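Local coordinates for histidine-containing Phosphotransfer Protein type 1, MtHPt1 (Medicago truncatula, PDB 3US6) that probably relays phosphoryl groups through an active histidine, from cytokinin sensor histidine kinases to response regulators in plant cytokinin signalling, at residues E2-I14 against L136-M149. Residues are numbered along the deposited sequence; the frame is centred on the assembly and turned at random.
Sequences EVGQMRRQWVDYI and LEQQIVAAGGSIPM
In this helical histidine-phosphotransfer protein, the N-terminal helix, through Val3, Met6 and Trp10, packs almost antiparallel against Leu136 and Ile140 of the last turns of helix 109-142, and Ala143 just beyond it. The segment axes approach to 9.6 Å at 152°. A Schellman motif ends the last helix: Gly145 N hydrogen-bonds Ile140 O, Gly144 N hydrogen-bonds Val141 O, and Gly144 has positive phi. The chain then turns back along helix 3-14, and Ile147 and Pro148 reach the indole of Trp10.

That indole is the centre of the contact. Its CG lies anti to the backbone N (chi1 -177°), which points the ring across to the second segment, with its NE1 edge at Glu137 and one face under the returning tail. Ile147 CG2 sits over that face in a CH-pi contact, 3.7 Å from the centroid of the six-membered ring. Pro148 CD lies over the same face, 3.6 Å from Trp10 CE3. Ile14 CG2 of the same helix lies over the opposite face. Trp10 NE1 donates to the anti side of Glu137 OE2 (2.9 Å). Leu136 CD2 lies against Trp10 CB. An alanine in place of Trp10 would probably leave Glu137 without this donor and open a gap under Ile147 and Pro148.

Arg7 bends at chi3 (87°) toward the tail. Its NE donates to Ser146 O in the carbonyl plane (2.9 Å), and Pro148 CG rests over one guanidinium face. A water links Arg7 NH2 to Ile147 O. Between the helices, Met6 CB meets Ile140 CG1 at 3.6 Å, and Met6 SD lies 3.7 Å from Gln139 CB. Val3 CG2 presses on Ala143 CB at 3.3 Å, tighter than usual.

The chemistry is an apolar seam with two direct hydrogen bonds, with a water beside one: one joins helix to helix, the other ties the returning chain to the N-terminal helix at Ser146.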
loop_
_atom_site.group_PDB
_atom_site.type_symbol
_atom_site.label_atom_id
_atom_site.label_comp_id
_atom_site.label_asym_id
_atom_site.label_seq_id
_atom_site.Cartn_x
_atom_site.Cartn_y
_atom_site.Cartn_z
ATOM N N GLU A 2 -28.935 8.179 3.676
ATOM C CA GLU A 2 -28.093 6.965 3.701
ATOM C C GLU A 2 -26.659 7.279 4.139
ATOM O O GLU A 2 -25.803 6.430 4.017
ATOM C CB GLU A 2 -28.074 6.289 2.329
ATOM C CG GLU A 2 -27.049 6.857 1.360
ATOM C CD GLU A 2 -26.916 6.030 0.106
ATOM O OE1 GLU A 2 -26.591 6.616 -0.952
ATOM O OE2 GLU A 2 -27.124 4.792 0.187
ATOM N N VAL A 3 -26.388 8.503 4.595
ATOM C CA VAL A 3 -25.120 8.837 5.224
ATOM C C VAL A 3 -24.813 7.916 6.392
ATOM O O VAL A 3 -23.677 7.483 6.549
ATOM C CB VAL A 3 -25.105 10.327 5.690
ATOM C CG1 VAL A 3 -24.232 10.537 6.932
ATOM C CG2 VAL A 3 -24.627 11.189 4.573
ATOM N N GLY A 4 -25.806 7.620 7.235
ATOM C CA GLY A 4 -25.556 6.740 8.375
ATOM C C GLY A 4 -25.109 5.353 7.950
ATOM O O GLY A 4 -24.204 4.740 8.552
ATOM N N GLN A 5 -25.765 4.853 6.910
ATOM C CA GLN A 5 -25.394 3.576 6.311
ATOM C C GLN A 5 -23.999 3.628 5.737
ATOM O O GLN A 5 -23.246 2.666 5.877
ATOM C CB GLN A 5 -26.386 3.171 5.210
ATOM C CG GLN A 5 -26.211 1.732 4.717
ATOM C CD GLN A 5 -26.128 0.702 5.865
ATOM O OE1 GLN A 5 -27.028 0.615 6.717
ATOM N NE2 GLN A 5 -25.036 -0.080 5.887
ATOM N N MET A 6 -23.663 4.681 5.022
ATOM C CA MET A 6 -22.350 4.790 4.432
ATOM C C MET A 6 -21.317 4.798 5.522
ATOM O O MET A 6 -20.223 4.246 5.366
ATOM C CB MET A 6 -22.193 6.046 3.583
ATOM C CG MET A 6 -22.880 5.920 2.276
ATOM S SD MET A 6 -22.493 7.194 1.061
ATOM C CE MET A 6 -23.313 8.466 1.837
ATOM N N ARG A 7 -21.579 5.520 6.594
ATOM C CA ARG A 7 -20.628 5.534 7.718
ATOM C C ARG A 7 -20.417 4.144 8.315
ATOM O O ARG A 7 -19.295 3.764 8.598
ATOM C CB ARG A 7 -21.048 6.536 8.781
ATOM C CG ARG A 7 -20.926 7.980 8.273
ATOM C CD ARG A 7 -21.625 8.993 9.142
ATOM N NE ARG A 7 -20.695 9.376 10.171
ATOM C CZ ARG A 7 -20.695 8.853 11.379
ATOM N NH1 ARG A 7 -21.614 7.953 11.720
ATOM N NH2 ARG A 7 -19.780 9.254 12.229
ATOM N N ARG A 8 -21.482 3.403 8.502
ATOM C CA ARG A 8 -21.349 2.027 9.021
ATOM C C ARG A 8 -20.562 1.148 8.047
ATOM O O ARG A 8 -19.696 0.359 8.467
ATOM C CB ARG A 8 -22.720 1.420 9.310
ATOM C CG ARG A 8 -23.462 2.033 10.507
ATOM C CD ARG A 8 -24.791 1.264 10.836
ATOM N NE ARG A 8 -25.818 1.394 9.796
ATOM C CZ ARG A 8 -26.657 2.421 9.695
ATOM N NH1 ARG A 8 -26.590 3.421 10.568
ATOM N NH2 ARG A 8 -27.559 2.455 8.715
ATOM N N GLN A 9 -20.780 1.302 6.748
ATOM C CA GLN A 9 -20.020 0.576 5.753
ATOM C C GLN A 9 -18.536 0.882 5.795
ATOM O O GLN A 9 -17.746 0.010 5.622
ATOM C CB GLN A 9 -20.532 0.898 4.362
ATOM C CG GLN A 9 -21.924 0.451 4.108
ATOM C CD GLN A 9 -22.415 0.894 2.746
ATOM O OE1 GLN A 9 -22.180 1.991 2.313
ATOM N NE2 GLN A 9 -23.092 0.025 2.087
ATOM N N TRP A 10 -18.203 2.133 6.023
ATOM C CA TRP A 10 -16.816 2.554 6.167
ATOM C C TRP A 10 -16.162 1.910 7.354
ATOM O O TRP A 10 -15.067 1.361 7.238
ATOM C CB TRP A 10 -16.730 4.114 6.299
ATOM C CG TRP A 10 -15.320 4.707 6.394
ATOM C CD1 TRP A 10 -14.554 5.125 5.378
ATOM C CD2 TRP A 10 -14.519 4.852 7.597
ATOM N NE1 TRP A 10 -13.321 5.552 5.853
ATOM C CE2 TRP A 10 -13.273 5.343 7.200
ATOM C CE3 TRP A 10 -14.740 4.576 8.949
ATOM C CZ2 TRP A 10 -12.279 5.658 8.112
ATOM C CZ3 TRP A 10 -13.749 4.834 9.838
ATOM C CH2 TRP A 10 -12.540 5.373 9.432
ATOM N N VAL A 11 -16.829 1.975 8.485
ATOM C CA VAL A 11 -16.280 1.287 9.665
ATOM C C VAL A 11 -15.981 -0.177 9.390
ATOM O O VAL A 11 -14.883 -0.676 9.694
ATOM C CB VAL A 11 -17.242 1.447 10.881
ATOM C CG1 VAL A 11 -16.868 0.546 12.045
ATOM C CG2 VAL A 11 -17.301 2.915 11.309
ATOM N N ASP A 12 -16.972 -0.868 8.844
ATOM C CA ASP A 12 -16.828 -2.280 8.565
ATOM C C ASP A 12 -15.701 -2.529 7.531
ATOM O O ASP A 12 -14.932 -3.512 7.670
ATOM C CB ASP A 12 -18.145 -2.914 8.087
ATOM C CG ASP A 12 -19.216 -2.927 9.172
ATOM O OD1 ASP A 12 -18.871 -2.784 10.370
ATOM O OD2 ASP A 12 -20.409 -3.076 8.786
ATOM N N TYR A 13 -15.640 -1.745 6.459
ATOM C CA TYR A 13 -14.640 -1.951 5.414
ATOM C C TYR A 13 -13.233 -1.718 5.931
ATOM O O TYR A 13 -12.324 -2.548 5.742
ATOM C CB TYR A 13 -14.977 -1.090 4.203
ATOM C CG TYR A 13 -14.236 -1.511 2.936
ATOM C CD1 TYR A 13 -14.600 -2.678 2.272
ATOM C CD2 TYR A 13 -13.166 -0.803 2.442
ATOM C CE1 TYR A 13 -13.930 -3.093 1.137
ATOM C CE2 TYR A 13 -12.514 -1.195 1.292
ATOM C CZ TYR A 13 -12.903 -2.345 0.667
ATOM O OH TYR A 13 -12.198 -2.677 -0.479
ATOM N N ILE A 14 -13.014 -0.601 6.614
ATOM C CA ILE A 14 -11.680 -0.297 7.077
ATOM C C ILE A 14 -11.319 -1.305 8.178
ATOM O O ILE A 14 -10.130 -1.713 8.259
ATOM C CB ILE A 14 -11.502 1.152 7.555
ATOM C CG1 ILE A 14 -9.999 1.495 7.502
ATOM C CG2 ILE A 14 -12.156 1.454 8.893
ATOM C CD1 ILE A 14 -9.676 2.946 7.806
ATOM N N LEU A 136 -15.594 5.967 -0.875
ATOM C CA LEU A 136 -16.662 5.948 0.123
ATOM C C LEU A 136 -16.569 7.211 1.005
ATOM O O LEU A 136 -17.553 7.888 1.276
ATOM C CB LEU A 136 -16.583 4.699 0.982
ATOM C CG LEU A 136 -17.673 4.569 2.050
ATOM C CD1 LEU A 136 -19.048 4.648 1.449
ATOM C CD2 LEU A 136 -17.487 3.241 2.758
ATOM N N GLU A 137 -15.356 7.551 1.447
ATOM C CA GLU A 137 -15.149 8.765 2.198
ATOM C C GLU A 137 -15.656 9.993 1.417
ATOM O O GLU A 137 -16.265 10.878 1.992
ATOM C CB GLU A 137 -13.686 8.981 2.550
ATOM C CG GLU A 137 -13.195 7.974 3.553
ATOM C CD GLU A 137 -11.763 8.199 4.062
ATOM O OE1 GLU A 137 -11.152 9.271 3.819
ATOM O OE2 GLU A 137 -11.244 7.272 4.779
ATOM N N GLN A 138 -15.295 10.088 0.141
ATOM C CA GLN A 138 -15.740 11.223 -0.655
ATOM C C GLN A 138 -17.262 11.290 -0.695
ATOM O O GLN A 138 -17.880 12.358 -0.637
ATOM C CB GLN A 138 -15.195 11.156 -2.086
ATOM C CG GLN A 138 -13.708 11.236 -2.239
ATOM C CD GLN A 138 -13.067 12.611 -2.092
ATOM O OE1 GLN A 138 -11.829 12.700 -2.089
ATOM N NE2 GLN A 138 -13.869 13.679 -2.039
ATOM N N GLN A 139 -17.911 10.127 -0.782
ATOM C CA GLN A 139 -19.381 10.092 -0.787
ATOM C C GLN A 139 -19.986 10.541 0.548
ATOM O O GLN A 139 -20.925 11.355 0.590
ATOM C CB GLN A 139 -19.904 8.705 -1.163
ATOM C CG GLN A 139 -19.562 8.319 -2.552
ATOM C CD GLN A 139 -19.581 6.794 -2.838
ATOM O OE1 GLN A 139 -19.881 5.958 -1.962
ATOM N NE2 GLN A 139 -19.168 6.441 -4.041
ATOM N N ILE A 140 -19.427 10.064 1.628
ATOM C CA ILE A 140 -19.878 10.450 2.968
ATOM C C ILE A 140 -19.810 11.980 3.114
ATOM O O ILE A 140 -20.759 12.614 3.577
ATOM C CB ILE A 140 -19.042 9.766 4.090
ATOM C CG1 ILE A 140 -19.377 8.265 4.119
ATOM C CG2 ILE A 140 -19.366 10.375 5.457
ATOM C CD1 ILE A 140 -18.366 7.395 4.887
ATOM N N VAL A 141 -18.662 12.569 2.780
ATOM C CA VAL A 141 -18.454 13.977 3.010
ATOM C C VAL A 141 -19.308 14.807 2.063
ATOM O O VAL A 141 -19.827 15.872 2.446
ATOM C CB VAL A 141 -16.957 14.354 2.965
ATOM C CG1 VAL A 141 -16.748 15.874 3.088
ATOM C CG2 VAL A 141 -16.223 13.652 4.100
ATOM N N ALA A 142 -19.499 14.358 0.810
ATOM C CA ALA A 142 -20.324 15.114 -0.111
ATOM C C ALA A 142 -21.743 15.109 0.381
ATOM O O ALA A 142 -22.459 16.103 0.171
ATOM C CB ALA A 142 -20.226 14.549 -1.558
ATOM N N ALA A 143 -22.187 14.040 1.005
ATOM C CA ALA A 143 -23.526 13.900 1.556
ATOM C C ALA A 143 -23.701 14.623 2.895
ATOM O O ALA A 143 -24.756 14.482 3.524
ATOM C CB ALA A 143 -23.897 12.414 1.648
ATOM N N GLY A 144 -22.698 15.380 3.352
ATOM C CA GLY A 144 -22.812 16.130 4.587
ATOM C C GLY A 144 -22.391 15.419 5.852
ATOM O O GLY A 144 -22.525 15.979 6.937
ATOM N N GLY A 145 -21.858 14.205 5.748
ATOM C CA GLY A 145 -21.447 13.503 6.936
ATOM C C GLY A 145 -19.992 13.658 7.246
ATOM O O GLY A 145 -19.217 14.289 6.537
ATOM N N SER A 146 -19.570 13.095 8.365
ATOM C CA SER A 146 -18.221 13.082 8.752
ATOM C C SER A 146 -17.710 11.628 8.692
ATOM O O SER A 146 -18.453 10.726 8.914
ATOM C CB SER A 146 -18.070 13.748 10.131
ATOM O OG SER A 146 -18.641 15.062 10.113
ATOM N N ILE A 147 -16.433 11.443 8.446
ATOM C CA ILE A 147 -15.874 10.122 8.479
ATOM C C ILE A 147 -15.736 9.746 9.934
ATOM O O ILE A 147 -15.225 10.518 10.715
ATOM C CB ILE A 147 -14.481 10.092 7.819
ATOM C CG1 ILE A 147 -14.511 10.680 6.403
ATOM C CG2 ILE A 147 -13.938 8.691 7.812
ATOM C CD1 ILE A 147 -15.621 10.195 5.553
ATOM N N PRO A 148 -16.163 8.553 10.283
ATOM C CA PRO A 148 -16.048 8.110 11.665
ATOM C C PRO A 148 -14.606 7.995 12.106
ATOM O O PRO A 148 -13.721 8.038 11.308
ATOM C CB PRO A 148 -16.722 6.739 11.641
ATOM C CG PRO A 148 -17.572 6.750 10.458
ATOM C CD PRO A 148 -16.814 7.531 9.462
ATOM N N MET A 149 -14.488 7.867 13.419
ATOM C CA MET A 149 -13.292 7.625 14.220
ATOM C C MET A 149 -12.448 8.864 14.464
ATOM O O MET A 149 -11.916 9.063 15.560
ATOM C CB MET A 149 -12.454 6.433 13.747
ATOM C CG MET A 149 -11.146 6.302 14.473
ATOM S SD MET A 149 -10.276 4.706 14.496
ATOM C CE MET A 149 -8.693 5.214 15.119
HETATM O O HOH W 1 -17.623 11.141 12.852
#